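Local atomic coordinates of thymidylate synthase ThyX (Streptomyces cacaoi subsp. asoensis, PDB entry 4P5A), a protein that probably catalyses the FAD-dependent reductive methylation of dUMP to dTMP, with methylenetetrahydrofolate as methyl donor, and works as a homotetramer. Residues Met187-Tyr201 with Thr227-Pro239. Sequence-based numbering, arbitrary orientation. Where two conformers were deposited one is given.
With FAD (flavin-adenine dinucleotide), chain H.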
loop_
_atom_site.group_PDB
_atom_site.type_symbol
_atom_site.label_atom_id
_atom_site.label_comp_id
_atom_site.label_asym_id
_atom_site.label_seq_id
_atom_site.Cartn_x
_atom_site.Cartn_y
_atom_site.Cartn_z
ATOM N N MET B 187 -5.233 5.505 -13.461
ATOM C CA MET B 187 -4.299 6.301 -14.312
ATOM C C MET B 187 -2.886 5.751 -14.231
ATOM O O MET B 187 -2.178 5.724 -15.273
ATOM C CB MET B 187 -4.366 7.837 -13.906
ATOM C CG MET B 187 -5.635 8.452 -14.506
ATOM S SD MET B 187 -5.624 10.212 -14.123
ATOM C CE MET B 187 -6.183 10.287 -12.359
ATOM N N HIS B 188 -2.475 5.303 -13.061
ATOM C CA HIS B 188 -1.066 4.765 -12.964
ATOM C C HIS B 188 -0.978 3.484 -13.775
ATOM O O HIS B 188 0.007 3.265 -14.523
ATOM C CB HIS B 188 -0.755 4.552 -11.485
ATOM C CG HIS B 188 0.677 4.165 -11.244
ATOM N ND1 HIS B 188 1.645 5.090 -10.928
ATOM C CD2 HIS B 188 1.287 2.959 -11.305
ATOM C CE1 HIS B 188 2.805 4.470 -10.776
ATOM N NE2 HIS B 188 2.634 3.188 -11.079
ATOM N N PHE B 189 -2.040 2.675 -13.746
ATOM C CA PHE B 189 -2.038 1.430 -14.522
ATOM C C PHE B 189 -2.071 1.748 -16.039
ATOM O O PHE B 189 -1.313 1.142 -16.794
ATOM C CB PHE B 189 -3.278 0.674 -14.126
ATOM C CG PHE B 189 -3.652 -0.477 -15.010
ATOM C CD1 PHE B 189 -4.606 -0.338 -16.020
ATOM C CD2 PHE B 189 -3.083 -1.751 -14.796
ATOM C CE1 PHE B 189 -4.975 -1.452 -16.852
ATOM C CE2 PHE B 189 -3.533 -2.896 -15.607
ATOM C CZ PHE B 189 -4.458 -2.689 -16.654
ATOM N N LEU B 190 -2.849 2.761 -16.434
ATOM C CA LEU B 190 -2.976 3.055 -17.885
ATOM C C LEU B 190 -1.602 3.584 -18.379
ATOM O O LEU B 190 -1.249 3.313 -19.522
ATOM C CB LEU B 190 -4.057 4.114 -18.179
ATOM C CG LEU B 190 -5.499 3.564 -17.899
ATOM C CD1 LEU B 190 -6.439 4.673 -18.098
ATOM C CD2 LEU B 190 -5.870 2.398 -18.875
ATOM N N SER B 191 -0.891 4.353 -17.568
ATOM C CA SER B 191 0.434 4.917 -18.017
ATOM C C SER B 191 1.360 3.791 -18.291
ATOM O O SER B 191 2.189 3.872 -19.187
ATOM C CB SER B 191 1.017 5.803 -16.929
ATOM O OG SER B 191 2.173 6.481 -17.382
ATOM N N LEU B 192 1.223 2.688 -17.586
ATOM C CA LEU B 192 2.229 1.564 -17.773
ATOM C C LEU B 192 1.717 0.489 -18.778
ATOM O O LEU B 192 2.507 -0.196 -19.418
ATOM C CB LEU B 192 2.453 0.845 -16.414
ATOM C CG LEU B 192 3.247 1.648 -15.436
ATOM C CD1 LEU B 192 3.057 0.946 -13.955
ATOM C CD2 LEU B 192 4.749 1.705 -15.893
ATOM N N ARG B 193 0.405 0.299 -18.870
ATOM C CA ARG B 193 -0.190 -0.846 -19.590
ATOM C C ARG B 193 -0.836 -0.392 -20.924
ATOM O O ARG B 193 -1.581 -1.170 -21.532
ATOM C CB ARG B 193 -1.234 -1.601 -18.762
ATOM C CG ARG B 193 -0.636 -2.142 -17.495
ATOM C CD ARG B 193 0.579 -3.089 -17.703
ATOM N NE ARG B 193 0.970 -3.754 -16.394
ATOM C CZ ARG B 193 1.906 -4.703 -16.352
ATOM N NH1 ARG B 193 2.558 -5.090 -17.513
ATOM N NH2 ARG B 193 2.177 -5.301 -15.191
ATOM N N THR B 194 -0.528 0.815 -21.368
ATOM C CA THR B 194 -0.862 1.162 -22.763
ATOM C C THR B 194 0.432 1.668 -23.429
ATOM O O THR B 194 1.276 2.364 -22.798
ATOM C CB THR B 194 -1.936 2.205 -22.896
ATOM O OG1 THR B 194 -1.542 3.398 -22.200
ATOM C CG2 THR B 194 -3.235 1.696 -22.388
ATOM N N HIS B 195 0.563 1.336 -24.728
ATOM C CA HIS B 195 1.753 1.808 -25.505
ATOM C C HIS B 195 1.297 3.004 -26.357
ATOM O O HIS B 195 0.649 2.815 -27.372
ATOM C CB HIS B 195 2.202 0.680 -26.434
ATOM C CG HIS B 195 3.336 1.085 -27.329
ATOM N ND1 HIS B 195 3.157 1.399 -28.668
ATOM C CD2 HIS B 195 4.657 1.270 -27.072
ATOM C CE1 HIS B 195 4.321 1.765 -29.195
ATOM N NE2 HIS B 195 5.251 1.680 -28.253
ATOM N N ARG B 196 1.672 4.201 -25.949
ATOM C CA ARG B 196 1.248 5.408 -26.609
ATOM C C ARG B 196 2.466 6.252 -26.960
ATOM O O ARG B 196 3.034 6.921 -26.081
ATOM C CB ARG B 196 0.304 6.189 -25.716
ATOM C CG ARG B 196 -0.978 5.415 -25.488
ATOM C CD ARG B 196 -1.796 5.271 -26.797
ATOM N NE ARG B 196 -3.037 4.611 -26.421
ATOM C CZ ARG B 196 -3.249 3.307 -26.394
ATOM N NH1 ARG B 196 -2.357 2.392 -26.823
ATOM N NH2 ARG B 196 -4.409 2.930 -25.994
ATOM N N PRO B 197 2.862 6.221 -28.253
ATOM C CA PRO B 197 4.188 6.797 -28.634
ATOM C C PRO B 197 4.351 8.301 -28.391
ATOM O O PRO B 197 5.496 8.761 -28.301
ATOM C CB PRO B 197 4.310 6.470 -30.144
ATOM C CG PRO B 197 3.556 5.095 -30.243
ATOM C CD PRO B 197 2.288 5.373 -29.336
ATOM N N ASP B 198 3.213 8.999 -28.315
ATOM C CA ASP B 198 2.994 10.387 -27.876
ATOM C C ASP B 198 3.128 10.687 -26.318
ATOM O O ASP B 198 3.246 11.858 -25.910
ATOM C CB ASP B 198 1.529 10.764 -28.271
ATOM C CG ASP B 198 0.402 9.703 -27.728
ATOM O OD1 ASP B 198 -0.468 10.074 -26.801
ATOM O OD2 ASP B 198 0.360 8.514 -28.257
ATOM N N ALA B 199 3.084 9.635 -25.458
ATOM C CA ALA B 199 3.006 9.828 -23.992
ATOM C C ALA B 199 4.305 10.372 -23.441
ATOM O O ALA B 199 5.400 10.230 -24.107
ATOM C CB ALA B 199 2.639 8.475 -23.284
ATOM N N ALA B 200 4.295 10.943 -22.251
ATOM C CA ALA B 200 5.538 11.407 -21.685
ATOM C C ALA B 200 6.530 10.243 -21.516
ATOM O O ALA B 200 7.795 10.408 -21.658
ATOM C CB ALA B 200 5.306 12.033 -20.343
ATOM N N TYR B 201 6.001 9.066 -21.178
ATOM C CA TYR B 201 6.843 7.820 -21.064
ATOM C C TYR B 201 6.254 6.755 -21.982
ATOM O O TYR B 201 5.066 6.466 -21.937
ATOM C CB TYR B 201 6.833 7.300 -19.626
ATOM C CG TYR B 201 7.537 8.227 -18.727
ATOM C CD1 TYR B 201 8.902 8.061 -18.516
ATOM C CD2 TYR B 201 6.847 9.291 -18.094
ATOM C CE1 TYR B 201 9.544 8.925 -17.661
ATOM C CE2 TYR B 201 7.457 10.136 -17.284
ATOM C CZ TYR B 201 8.853 9.967 -17.093
ATOM O OH TYR B 201 9.510 10.844 -16.248
ATOM N N THR B 227 -11.453 14.458 -16.240
ATOM C CA THR B 227 -10.206 13.806 -15.777
ATOM C C THR B 227 -9.499 13.077 -16.928
ATOM O O THR B 227 -8.228 13.133 -17.061
ATOM C CB THR B 227 -10.516 12.841 -14.570
ATOM O OG1 THR B 227 -11.037 13.636 -13.536
ATOM C CG2 THR B 227 -9.114 12.274 -14.021
ATOM N N HIS B 228 -10.253 12.257 -17.663
ATOM C CA HIS B 228 -9.696 11.523 -18.750
ATOM C C HIS B 228 -9.044 12.473 -19.787
ATOM O O HIS B 228 -7.889 12.234 -20.255
ATOM C CB HIS B 228 -10.763 10.653 -19.356
ATOM C CG HIS B 228 -10.281 9.940 -20.561
ATOM N ND1 HIS B 228 -10.419 10.501 -21.796
ATOM C CD2 HIS B 228 -9.458 8.857 -20.724
ATOM C CE1 HIS B 228 -9.903 9.674 -22.712
ATOM N NE2 HIS B 228 -9.290 8.678 -22.084
ATOM N N GLU B 229 -9.731 13.602 -20.111
ATOM C CA GLU B 229 -9.096 14.563 -21.027
ATOM C C GLU B 229 -7.837 15.143 -20.479
ATOM O O GLU B 229 -6.805 15.248 -21.234
ATOM C CB GLU B 229 -10.022 15.739 -21.404
ATOM C CG GLU B 229 -11.150 15.236 -22.225
ATOM C CD GLU B 229 -10.787 14.786 -23.628
ATOM O OE1 GLU B 229 -10.535 15.719 -24.465
ATOM O OE2 GLU B 229 -10.824 13.528 -23.907
ATOM N N ALA B 230 -7.855 15.511 -19.209
ATOM C CA ALA B 230 -6.639 16.099 -18.569
ATOM C C ALA B 230 -5.481 15.073 -18.503
ATOM O O ALA B 230 -4.328 15.418 -18.698
ATOM C CB ALA B 230 -6.975 16.586 -17.090
ATOM N N PHE B 231 -5.792 13.805 -18.170
ATOM C CA PHE B 231 -4.743 12.795 -18.092
ATOM C C PHE B 231 -4.005 12.727 -19.428
ATOM O O PHE B 231 -2.789 12.657 -19.462
ATOM C CB PHE B 231 -5.442 11.475 -17.891
ATOM C CG PHE B 231 -4.490 10.256 -17.846
ATOM C CD1 PHE B 231 -4.718 9.186 -18.761
ATOM C CD2 PHE B 231 -3.428 10.199 -16.881
ATOM C CE1 PHE B 231 -3.894 8.004 -18.761
ATOM C CE2 PHE B 231 -2.596 9.044 -16.921
ATOM C CZ PHE B 231 -2.818 7.979 -17.815
ATOM N N THR B 232 -4.756 12.706 -20.529
ATOM C CA THR B 232 -4.067 12.615 -21.834
ATOM C C THR B 232 -3.368 13.907 -22.203
ATOM O O THR B 232 -2.215 13.857 -22.688
ATOM C CB THR B 232 -5.039 12.122 -22.912
ATOM O OG1 THR B 232 -5.214 10.712 -22.703
ATOM C CG2 THR B 232 -4.425 12.201 -24.340
ATOM N N ALA B 233 -3.941 15.014 -21.834
ATOM C CA ALA B 233 -3.334 16.360 -22.145
ATOM C C ALA B 233 -1.989 16.512 -21.491
ATOM O O ALA B 233 -1.079 17.211 -22.061
ATOM C CB ALA B 233 -4.214 17.454 -21.660
ATOM N N PHE B 234 -1.836 15.936 -20.292
ATOM C CA PHE B 234 -0.561 16.074 -19.600
ATOM C C PHE B 234 0.465 14.952 -19.759
ATOM O O PHE B 234 1.416 14.868 -18.953
ATOM C CB PHE B 234 -0.802 16.455 -18.170
ATOM C CG PHE B 234 -1.330 17.912 -18.063
ATOM C CD1 PHE B 234 -0.442 19.018 -18.338
ATOM C CD2 PHE B 234 -2.688 18.149 -17.869
ATOM C CE1 PHE B 234 -0.900 20.354 -18.302
ATOM C CE2 PHE B 234 -3.171 19.454 -17.755
ATOM C CZ PHE B 234 -2.303 20.579 -18.014
ATOM N N GLY B 235 0.264 14.110 -20.777
ATOM C CA GLY B 235 1.286 13.122 -21.137
ATOM C C GLY B 235 1.021 11.735 -20.588
ATOM O O GLY B 235 1.901 10.910 -20.658
ATOM N N ARG B 236 -0.176 11.519 -20.008
ATOM C CA ARG B 236 -0.610 10.122 -19.579
ATOM C C ARG B 236 0.231 9.636 -18.429
ATOM O O ARG B 236 0.595 8.420 -18.386
ATOM C CB ARG B 236 -0.641 9.103 -20.724
ATOM C CG ARG B 236 -1.654 9.526 -21.848
ATOM C CD ARG B 236 -1.720 8.494 -23.011
ATOM N NE ARG B 236 -2.139 7.147 -22.602
ATOM C CZ ARG B 236 -3.412 6.802 -22.382
ATOM N NH1 ARG B 236 -4.451 7.699 -22.494
ATOM N NH2 ARG B 236 -3.649 5.571 -22.057
ATOM N N VAL B 237 0.492 10.562 -17.510
ATOM C CA VAL B 237 1.256 10.309 -16.269
ATOM C C VAL B 237 0.260 10.446 -15.117
ATOM O O VAL B 237 -0.489 11.435 -15.092
ATOM C CB VAL B 237 2.392 11.347 -16.092
ATOM C CG1 VAL B 237 3.102 11.018 -14.811
ATOM C CG2 VAL B 237 3.345 11.249 -17.276
ATOM N N SER B 238 0.154 9.476 -14.213
ATOM C CA SER B 238 -0.754 9.646 -13.063
ATOM C C SER B 238 -0.269 10.752 -12.201
ATOM O O SER B 238 0.959 10.824 -11.915
ATOM C CB SER B 238 -0.753 8.306 -12.238
ATOM O OG SER B 238 -1.777 8.365 -11.254
ATOM N N PRO B 239 -1.185 11.563 -11.678
ATOM C CA PRO B 239 -0.859 12.569 -10.736
ATOM C C PRO B 239 -0.574 11.849 -9.369
ATOM O O PRO B 239 -0.948 10.649 -9.181
ATOM C CB PRO B 239 -2.147 13.425 -10.677
ATOM C CG PRO B 239 -3.297 12.395 -10.958
ATOM C CD PRO B 239 -2.648 11.443 -11.987
ATOM O OXT PRO B 239 0.031 12.485 -8.486
HETATM P PA FAD H . 1.707 -0.599 -8.103
HETATM O O1A FAD H . 0.301 -0.299 -8.404
HETATM O O2A FAD H . 2.119 -1.832 -7.492
HETATM O O5B FAD H . 2.276 0.599 -7.289
HETATM C C5B FAD H . 2.032 1.996 -7.723
HETATM C C4B FAD H . 3.049 2.919 -7.107
HETATM O O4B FAD H . 2.961 2.803 -5.672
HETATM C C3B FAD H . 4.454 2.511 -7.419
HETATM O O3B FAD H . 4.875 3.051 -8.695
HETATM C C2B FAD H . 5.273 3.129 -6.273
HETATM O O2B FAD H . 5.302 4.583 -6.515
HETATM C C1B FAD H . 4.310 2.905 -5.066
HETATM N N9A FAD H . 4.552 1.662 -4.311
HETATM C C8A FAD H . 3.628 0.722 -4.042
HETATM N N7A FAD H . 4.138 -0.226 -3.258
HETATM C C5A FAD H . 5.440 0.168 -2.961
HETATM C C6A FAD H . 6.516 -0.352 -2.198
HETATM N N6A FAD H . 6.412 -1.508 -1.469
HETATM N N1A FAD H . 7.691 0.359 -2.194
HETATM C C2A FAD H . 7.830 1.542 -2.837
HETATM N N3A FAD H . 6.825 2.074 -3.580
HETATM C C4A FAD H . 5.661 1.369 -3.680
HETATM N N1 FAD H . 7.977 -7.345 -13.209
HETATM C C2 FAD H . 8.864 -8.333 -12.866
HETATM O O2 FAD H . 8.756 -9.018 -11.862
HETATM N N3 FAD H . 9.843 -8.679 -13.768
HETATM C C4 FAD H . 9.943 -8.040 -14.997
HETATM O O4 FAD H . 10.916 -8.377 -15.726
HETATM C C4X FAD H . 9.043 -7.011 -15.329
HETATM N N5 FAD H . 9.161 -6.224 -16.498
HETATM C C5X FAD H . 8.100 -5.336 -16.844
HETATM C C6 FAD H . 7.977 -4.705 -18.103
HETATM C C7 FAD H . 6.937 -3.813 -18.407
HETATM C C7M FAD H . 6.964 -3.217 -19.825
HETATM C C8 FAD H . 5.881 -3.524 -17.497
HETATM C C8M FAD H . 4.745 -2.493 -17.787
HETATM C C9 FAD H . 5.963 -4.156 -16.233
HETATM C C9A FAD H . 7.027 -5.086 -15.938
HETATM N N10 FAD H . 7.094 -5.716 -14.666
HETATM C C10 FAD H . 8.069 -6.684 -14.416
HETATM C "C1'" FAD H . 6.012 -5.515 -13.659
HETATM C "C2'" FAD H . 6.491 -4.171 -12.949
HETATM O "O2'" FAD H . 7.736 -4.341 -12.209
HETATM C "C3'" FAD H . 5.474 -3.757 -11.854
HETATM O "O3'" FAD H . 5.186 -4.811 -10.917
HETATM C "C4'" FAD H . 4.058 -3.311 -12.503
HETATM O "O4'" FAD H . 4.314 -2.578 -13.655
HETATM C "C5'" FAD H . 3.272 -2.488 -11.450
HETATM O "O5'" FAD H . 3.867 -1.174 -11.398
HETATM P P FAD H . 3.982 -0.474 -9.947
HETATM O O1P FAD H . 4.765 -1.269 -8.952
HETATM O O2P FAD H . 4.531 0.863 -10.239
HETATM O O3P FAD H . 2.478 -0.391 -9.442
HETATM O O HOH W 1 0.161 5.650 -22.177
HETATM O O HOH W 2 -0.355 12.075 -24.088
HETATM O O HOH W 3 3.382 8.677 -19.813
#
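M187 lies over one face of the F231 ring, its CG 3.9 Å from the ring centroid in a CH-pi contact, while SD, reaching F231 CD2 at 3.5 Å, adds an oblique Met-aromatic contact. A bend at chi3 (-79°) carries M187 CE onto the ring of P239, beside T227 CG2. The opposite face of F231 carries CA of R236, and L190 CB approaches the ring obliquely; W220 of helix 207-223 and F65 help enclose this tight, apolar end. Next to it, S191 OG, anti to its own backbone N (chi1 -173°), donates to R236 O at 2.7 Å in the carbonyl plane, and also bonds R60 of the second subunit. The R236 guanidinium lies with one face against F231 CE1 and spends its N-H groups at its edge: NH2 gives T194 OG1 a nearly straight 3.0 Å bond, NH1 bonds T232 OG1 and forms a salt bridge with E217, and NE reaches a water that in turn donates to T194 OG1. T194 OG1 donates onward to L190 O. A leucine in place of R236 would probably leave E217 without this charged mate and T194 OG1 without its N-H donor. R196 CG rests 3.6 Å from R236 NE, its own guanidinium drawn off to E210 and E214. Toward solvent the contact thins: A200 N bonds G235 O at 2.9 Å, A200 CB touches V237 CG2, and water links D198, weakly, to T232 O. Beside the M187 cluster, S238 CB abuts the backbone of H188, whose ring NE2 donates to FAD O2P. G235, with positive phi, is the C-prime residue of a Schellman motif ending helix 225-233, from which the C-terminal tail runs back along helix 183-193, a helix that supplies H188 and other residues to the FAD site of this ThyX enzyme.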